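Side-chain contacts in cellulose hydrolase (Bacillus licheniformis, PDB 4YZT), which hydrolyses internal beta-1,4-glucosidic bonds of cellulose as a tri-modular family 5 endoglucanase: residues Y225-Y230 / W235-W240; L173-M178 / V194-L199. All coordinates share one frame; numbering follows the deposited sequence. Where two conformers were deposited one is given.

Contact 1. Residues Y225-Y230 / W235-W240. With BGC (beta-D-glucopyranose), chain B.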
loop_
_atom_site.group_PDB
_atom_site.type_symbol
_atom_site.label_atom_id
_atom_site.label_comp_id
_atom_site.label_asym_id
_atom_site.label_seq_id
_atom_site.Cartn_x
_atom_site.Cartn_y
_atom_site.Cartn_z
ATOM N N TYR A 225 -1.345 -8.477 -1.897
ATOM C CA TYR A 225 -0.787 -7.439 -2.767
ATOM C C TYR A 225 -0.945 -7.797 -4.249
ATOM O O TYR A 225 -0.036 -7.561 -5.049
ATOM C CB TYR A 225 0.693 -7.229 -2.460
ATOM C CG TYR A 225 1.035 -6.492 -1.174
ATOM C CD1 TYR A 225 0.697 -5.144 -0.997
ATOM C CD2 TYR A 225 1.749 -7.133 -0.158
ATOM C CE1 TYR A 225 1.043 -4.464 0.162
ATOM C CE2 TYR A 225 2.106 -6.457 1.006
ATOM C CZ TYR A 225 1.756 -5.126 1.154
ATOM O OH TYR A 225 2.113 -4.459 2.309
ATOM N N SER A 226 -2.087 -8.374 -4.616
ATOM C CA SER A 226 -2.308 -8.774 -6.004
ATOM C C SER A 226 -3.217 -7.818 -6.759
ATOM O O SER A 226 -4.167 -7.277 -6.201
ATOM C CB SER A 226 -2.884 -10.187 -6.055
ATOM O OG SER A 226 -1.945 -11.096 -5.516
ATOM N N PRO A 227 -2.909 -7.582 -8.051
ATOM C CA PRO A 227 -1.765 -8.087 -8.819
ATOM C C PRO A 227 -0.502 -7.306 -8.479
ATOM O O PRO A 227 -0.546 -6.077 -8.437
ATOM C CB PRO A 227 -2.171 -7.848 -10.288
ATOM C CG PRO A 227 -3.636 -7.402 -10.245
ATOM C CD PRO A 227 -3.829 -6.799 -8.892
ATOM N N TRP A 228 0.594 -8.009 -8.224
ATOM C CA TRP A 228 1.834 -7.364 -7.794
ATOM C C TRP A 228 2.279 -6.256 -8.748
ATOM O O TRP A 228 2.726 -5.193 -8.306
ATOM C CB TRP A 228 2.957 -8.387 -7.668
ATOM C CG TRP A 228 4.245 -7.765 -7.253
ATOM C CD1 TRP A 228 5.342 -7.539 -8.035
ATOM C CD2 TRP A 228 4.578 -7.292 -5.941
ATOM N NE1 TRP A 228 6.336 -6.939 -7.291
ATOM C CE2 TRP A 228 5.890 -6.773 -6.005
ATOM C CE3 TRP A 228 3.890 -7.248 -4.720
ATOM C CZ2 TRP A 228 6.530 -6.228 -4.891
ATOM C CZ3 TRP A 228 4.526 -6.696 -3.617
ATOM C CH2 TRP A 228 5.836 -6.200 -3.712
ATOM N N ASP A 229 2.152 -6.505 -10.050
ATOM C CA ASP A 229 2.669 -5.538 -11.012
ATOM C C ASP A 229 1.747 -4.319 -11.152
ATOM O O ASP A 229 2.196 -3.250 -11.569
ATOM C CB ASP A 229 2.951 -6.191 -12.382
ATOM C CG ASP A 229 1.887 -7.181 -12.826
ATOM O OD1 ASP A 229 1.075 -7.661 -12.007
ATOM O OD2 ASP A 229 1.870 -7.480 -14.034
ATOM N N TYR A 230 0.480 -4.439 -10.755
ATOM C CA TYR A 230 -0.352 -3.246 -10.689
ATOM C C TYR A 230 -0.015 -2.443 -9.425
ATOM O O TYR A 230 0.210 -1.228 -9.507
ATOM C CB TYR A 230 -1.869 -3.555 -10.717
ATOM C CG TYR A 230 -2.619 -2.340 -10.213
ATOM C CD1 TYR A 230 -2.606 -1.139 -10.937
ATOM C CD2 TYR A 230 -3.243 -2.350 -8.963
ATOM C CE1 TYR A 230 -3.238 0.003 -10.452
ATOM C CE2 TYR A 230 -3.875 -1.205 -8.463
ATOM C CZ TYR A 230 -3.865 -0.039 -9.211
ATOM O OH TYR A 230 -4.479 1.096 -8.725
ATOM N N TRP A 235 6.262 -3.167 -15.143
ATOM C CA TRP A 235 6.025 -3.566 -16.527
ATOM C C TRP A 235 4.887 -2.838 -17.234
ATOM O O TRP A 235 4.229 -3.406 -18.104
ATOM C CB TRP A 235 5.774 -5.082 -16.600
ATOM C CG TRP A 235 6.848 -5.903 -15.913
ATOM C CD1 TRP A 235 8.191 -5.761 -16.039
ATOM C CD2 TRP A 235 6.646 -7.002 -15.015
ATOM N NE1 TRP A 235 8.847 -6.691 -15.271
ATOM C CE2 TRP A 235 7.917 -7.462 -14.626
ATOM C CE3 TRP A 235 5.511 -7.629 -14.489
ATOM C CZ2 TRP A 235 8.088 -8.529 -13.735
ATOM C CZ3 TRP A 235 5.681 -8.681 -13.613
ATOM C CH2 TRP A 235 6.960 -9.123 -13.246
ATOM N N GLY A 236 4.655 -1.583 -16.861
ATOM C CA GLY A 236 3.651 -0.774 -17.525
ATOM C C GLY A 236 2.216 -1.088 -17.137
ATOM O O GLY A 236 1.287 -0.653 -17.827
ATOM N N ARG A 237 2.014 -1.809 -16.032
ATOM C CA ARG A 237 0.649 -2.134 -15.595
ATOM C C ARG A 237 0.077 -0.979 -14.771
ATOM O O ARG A 237 0.034 -1.035 -13.541
ATOM C CB ARG A 237 0.623 -3.449 -14.779
ATOM C CG ARG A 237 -0.787 -4.021 -14.581
ATOM C CD ARG A 237 -0.785 -5.443 -13.989
ATOM N NE ARG A 237 -2.132 -6.014 -13.970
ATOM C CZ ARG A 237 -2.397 -7.318 -13.890
ATOM N NH1 ARG A 237 -1.401 -8.198 -13.812
ATOM N NH2 ARG A 237 -3.660 -7.751 -13.898
ATOM N N THR A 238 -0.375 0.055 -15.469
ATOM C CA THR A 238 -0.697 1.327 -14.852
ATOM C C THR A 238 -2.164 1.493 -14.474
ATOM O O THR A 238 -2.528 2.497 -13.867
ATOM C CB THR A 238 -0.330 2.489 -15.793
ATOM O OG1 THR A 238 -1.079 2.367 -17.010
ATOM C CG2 THR A 238 1.164 2.481 -16.124
ATOM N N THR A 239 -3.020 0.545 -14.857
ATOM C CA THR A 239 -4.429 0.633 -14.462
ATOM C C THR A 239 -4.949 -0.691 -13.927
ATOM O O THR A 239 -4.354 -1.742 -14.167
ATOM C CB THR A 239 -5.341 1.065 -15.631
ATOM O OG1 THR A 239 -5.246 0.104 -16.688
ATOM C CG2 THR A 239 -4.938 2.440 -16.141
ATOM N N TRP A 240 -6.079 -0.627 -13.231
ATOM C CA TRP A 240 -6.731 -1.822 -12.685
ATOM C C TRP A 240 -8.240 -1.628 -12.679
ATOM O O TRP A 240 -8.717 -0.510 -12.446
ATOM C CB TRP A 240 -6.234 -2.113 -11.258
ATOM C CG TRP A 240 -6.809 -3.370 -10.637
ATOM C CD1 TRP A 240 -6.260 -4.620 -10.656
ATOM C CD2 TRP A 240 -8.038 -3.486 -9.902
ATOM N NE1 TRP A 240 -7.077 -5.510 -9.992
ATOM C CE2 TRP A 240 -8.165 -4.839 -9.504
ATOM C CE3 TRP A 240 -9.037 -2.577 -9.531
ATOM C CZ2 TRP A 240 -9.261 -5.313 -8.757
ATOM C CZ3 TRP A 240 -10.138 -3.052 -8.797
ATOM C CH2 TRP A 240 -10.235 -4.410 -8.420
HETATM C C2 BGC B . 6.481 -6.729 4.283
HETATM C C3 BGC B . 6.672 -5.254 4.341
HETATM C C4 BGC B . 7.026 -4.700 3.033
HETATM C C5 BGC B . 5.932 -5.067 2.030
HETATM C C6 BGC B . 6.085 -4.495 0.647
HETATM C C1 BGC B . 5.435 -6.928 3.220
HETATM O O1 BGC B . 4.788 -8.165 3.208
HETATM O O2 BGC B . 5.939 -7.261 5.532
HETATM O O3 BGC B . 7.660 -4.851 5.391
HETATM O O4 BGC B . 7.177 -3.241 3.168
HETATM O O5 BGC B . 5.921 -6.526 1.921
HETATM O O6 BGC B . 7.232 -5.094 0.066
HETATM O O HOH W 1 0.350 0.692 -11.467
#
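Arg237 reaches back to Asp229 and Pro227, at the start of the short helix 228-231 that follows strand 218-224 of the TIM barrel. Its NH1 forms a salt bridge with Asp229, 3.1 Å from OD1. Both NH1 hydrogen bonds to this carboxylate are weak: the one to OD1 is bent (129°), and the one to OD2 is straight (170°) but long. The carboxylate and guanidinium planes stand nearly perpendicular, 83° apart. Pro227 CB sits over one guanidinium face, 3.6 Å from Arg237 CZ. The Arg237 chain runs extended from CG to NE, which carries the guanidinium back along the helical turn as far as Pro227. Its NH2 makes a second salt bridge, to Glu245.

Asp229 CB also touches the Trp235 ring at CE3, 3.6 Å away. Trp235 in turn packs edge-to-face on Trp482 and Trp484. At the other end, Pro227 CD lies 3.7 Å from Trp240 NE1. Pro227 follows a cis peptide bond and is the N-cap residue of helix 228-231.

One water bridges the two backbones, donating to Tyr230 O and Arg237 O. Trp240 CB lies directly over the centre of one face of the Tyr230 ring, a CH-pi contact 3.5 Å from its centroid.

Contact 2. Residues L173-M178 / V194-L199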
loop_
_atom_site.group_PDB
_atom_site.type_symbol
_atom_site.label_atom_id
_atom_site.label_comp_id
_atom_site.label_asym_id
_atom_site.label_seq_id
_atom_site.Cartn_x
_atom_site.Cartn_y
_atom_site.Cartn_z
ATOM N N LEU A 173 5.320 -26.062 13.585
ATOM C CA LEU A 173 6.014 -26.256 14.854
ATOM C C LEU A 173 6.301 -24.919 15.519
ATOM O O LEU A 173 6.130 -24.768 16.728
ATOM C CB LEU A 173 7.333 -27.024 14.658
ATOM C CG LEU A 173 8.260 -27.119 15.882
ATOM C CD1 LEU A 173 7.580 -27.878 17.004
ATOM C CD2 LEU A 173 9.603 -27.778 15.544
ATOM N N LEU A 174 6.751 -23.954 14.723
ATOM C CA LEU A 174 7.157 -22.665 15.255
ATOM C C LEU A 174 5.937 -21.991 15.866
ATOM O O LEU A 174 6.015 -21.459 16.966
ATOM C CB LEU A 174 7.782 -21.795 14.161
ATOM C CG LEU A 174 8.307 -20.389 14.479
ATOM C CD1 LEU A 174 9.291 -19.956 13.386
ATOM C CD2 LEU A 174 7.175 -19.378 14.571
ATOM N N ASN A 175 4.817 -22.017 15.149
ATOM C CA ASN A 175 3.579 -21.421 15.665
ATOM C C ASN A 175 3.157 -22.034 16.991
ATOM O O ASN A 175 2.801 -21.313 17.934
ATOM C CB ASN A 175 2.438 -21.567 14.652
ATOM C CG ASN A 175 2.555 -20.593 13.501
ATOM O OD1 ASN A 175 3.275 -19.598 13.593
ATOM N ND2 ASN A 175 1.830 -20.859 12.416
ATOM N N ARG A 176 3.200 -23.365 17.063
ATOM C CA ARG A 176 2.779 -24.088 18.251
ATOM C C ARG A 176 3.680 -23.785 19.449
ATOM O O ARG A 176 3.200 -23.594 20.564
ATOM C CB ARG A 176 2.759 -25.600 17.970
ATOM C CG ARG A 176 2.330 -26.443 19.172
ATOM C CD ARG A 176 2.102 -27.914 18.819
ATOM N NE ARG A 176 3.268 -28.556 18.210
ATOM C CZ ARG A 176 3.398 -28.777 16.907
ATOM N NH1 ARG A 176 2.428 -28.416 16.083
ATOM N NH2 ARG A 176 4.489 -29.372 16.428
ATOM N N GLU A 177 4.990 -23.754 19.215
ATOM C CA GLU A 177 5.951 -23.584 20.294
ATOM C C GLU A 177 5.939 -22.169 20.844
ATOM O O GLU A 177 6.003 -21.975 22.058
ATOM C CB GLU A 177 7.356 -23.950 19.823
ATOM C CG GLU A 177 7.531 -25.432 19.546
ATOM C CD GLU A 177 7.484 -26.260 20.809
ATOM O OE1 GLU A 177 8.348 -26.040 21.686
ATOM O OE2 GLU A 177 6.583 -27.122 20.931
ATOM N N MET A 178 5.848 -21.186 19.957
ATOM C CA MET A 178 5.786 -19.795 20.389
ATOM C C MET A 178 4.464 -19.516 21.093
ATOM O O MET A 178 4.433 -18.819 22.104
ATOM C CB MET A 178 5.981 -18.838 19.205
ATOM C CG MET A 178 7.362 -18.959 18.544
ATOM S SD MET A 178 8.725 -18.866 19.726
ATOM C CE MET A 178 9.365 -20.525 19.644
ATOM N N VAL A 194 -3.714 -14.261 19.671
ATOM C CA VAL A 194 -2.412 -14.477 19.067
ATOM C C VAL A 194 -2.592 -14.755 17.575
ATOM O O VAL A 194 -3.397 -15.612 17.185
ATOM C CB VAL A 194 -1.656 -15.654 19.751
ATOM C CG1 VAL A 194 -0.335 -15.933 19.041
ATOM C CG2 VAL A 194 -1.421 -15.335 21.221
ATOM N N ILE A 195 -1.848 -14.026 16.747
ATOM C CA ILE A 195 -2.032 -14.075 15.300
ATOM C C ILE A 195 -0.994 -14.965 14.625
ATOM O O ILE A 195 0.203 -14.725 14.754
ATOM C CB ILE A 195 -1.947 -12.659 14.694
ATOM C CG1 ILE A 195 -2.956 -11.721 15.382
ATOM C CG2 ILE A 195 -2.212 -12.697 13.183
ATOM C CD1 ILE A 195 -2.593 -10.234 15.235
ATOM N N VAL A 196 -1.467 -15.965 13.886
ATOM C CA VAL A 196 -0.596 -16.921 13.204
ATOM C C VAL A 196 -0.960 -17.047 11.732
ATOM O O VAL A 196 -2.100 -16.783 11.332
ATOM C CB VAL A 196 -0.668 -18.335 13.855
ATOM C CG1 VAL A 196 0.038 -18.340 15.199
ATOM C CG2 VAL A 196 -2.128 -18.792 14.006
ATOM N N GLY A 197 0.007 -17.462 10.918
ATOM C CA GLY A 197 -0.286 -17.724 9.521
ATOM C C GLY A 197 0.620 -18.797 8.971
ATOM O O GLY A 197 1.315 -19.462 9.734
ATOM N N GLY A 198 0.609 -18.961 7.648
ATOM C CA GLY A 198 1.488 -19.911 6.992
ATOM C C GLY A 198 2.756 -19.240 6.501
ATOM O O GLY A 198 3.005 -18.071 6.804
ATOM N N LEU A 199 3.571 -19.988 5.756
ATOM C CA LEU A 199 4.791 -19.437 5.170
ATOM C C LEU A 199 4.525 -18.147 4.399
ATOM O O LEU A 199 3.574 -18.069 3.627
ATOM C CB LEU A 199 5.454 -20.456 4.239
ATOM C CG LEU A 199 6.122 -21.584 5.015
ATOM C CD1 LEU A 199 6.474 -22.752 4.096
ATOM C CD2 LEU A 199 7.358 -21.037 5.714
HETATM O O HOH W 2 2.692 -17.360 12.012
#
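Asn175 ND2 donates a hydrogen bond to Gly197 O, 3.1 Å away. The N-H...O angle is 157°. The donor lies in the carbonyl plane of Gly197, and the acceptor lies almost exactly in the amide plane of Asn175. The other end of the same amide is used too. A water 2.8 Å from Asn175 OD1 probably donates to it, and accepts from Gly197 N at 2.9 Å. One side-chain amide thus serves both backbone polar atoms of Gly197, one directly and one through water. Together the two links probably hold the amide in one rotation, with ND2 facing Gly197 O.

Val196 supplies the apolar part. Its CG1 methyl lies 3.8 Å from Asn175 CG and at a similar distance from OD1. Val196 CB approaches ND2. Asn175 CG is anti to its own carbonyl carbon (chi1 -76°), and this carries the amide off the helix to Val196 and Gly197. With an alanine here, Gly197 O would probably lose its side-chain donor, the water one of its anchors, and a gap would open beside Val196 CG1.

Asn175 is buried, and so are Val196 and Gly197. The contact joins the last two elements of the beta-alpha-beta unit formed by strand 155-158, helix 168-184 and strand 194-196. This is the repeating crossover of the TIM barrel. Asn175 also touches Phe210, and Val196 packs on Leu220 of strand 218-224. Strand 194-196 is the fifth of the barrel. Its backbone bonds to Phe157 and Ile159 on one side and to Arg217 and Val219 on the other. On another side of helix 168-184, Leu174 and Met178 pack on Leu137 of helix 130-147.

In the fold
Both contacts belong to the TIM barrel of the family 5 catalytic module. Contact 2 comes first in the chain and lies at the fifth strand. Contact 1 follows the sixth. They do not touch: their centres are 31 Å apart and their nearest atoms about 12 Å. Segment 225-230 of contact 1 begins at the pocket residue Tyr225, which does not touch 235-240; its CE2 is 3.9 Å from O1 of a bound glucose unit. Tyr225 OH is hydrogen-bonded to Glu271, which also binds this sugar. Contact 2 lies farther from the sugar, Gly197 being about 13 Å from a bound glucose unit. Contact 1 also meets the C-terminal part of the chain, through Trp482, Trp484 and Trp522.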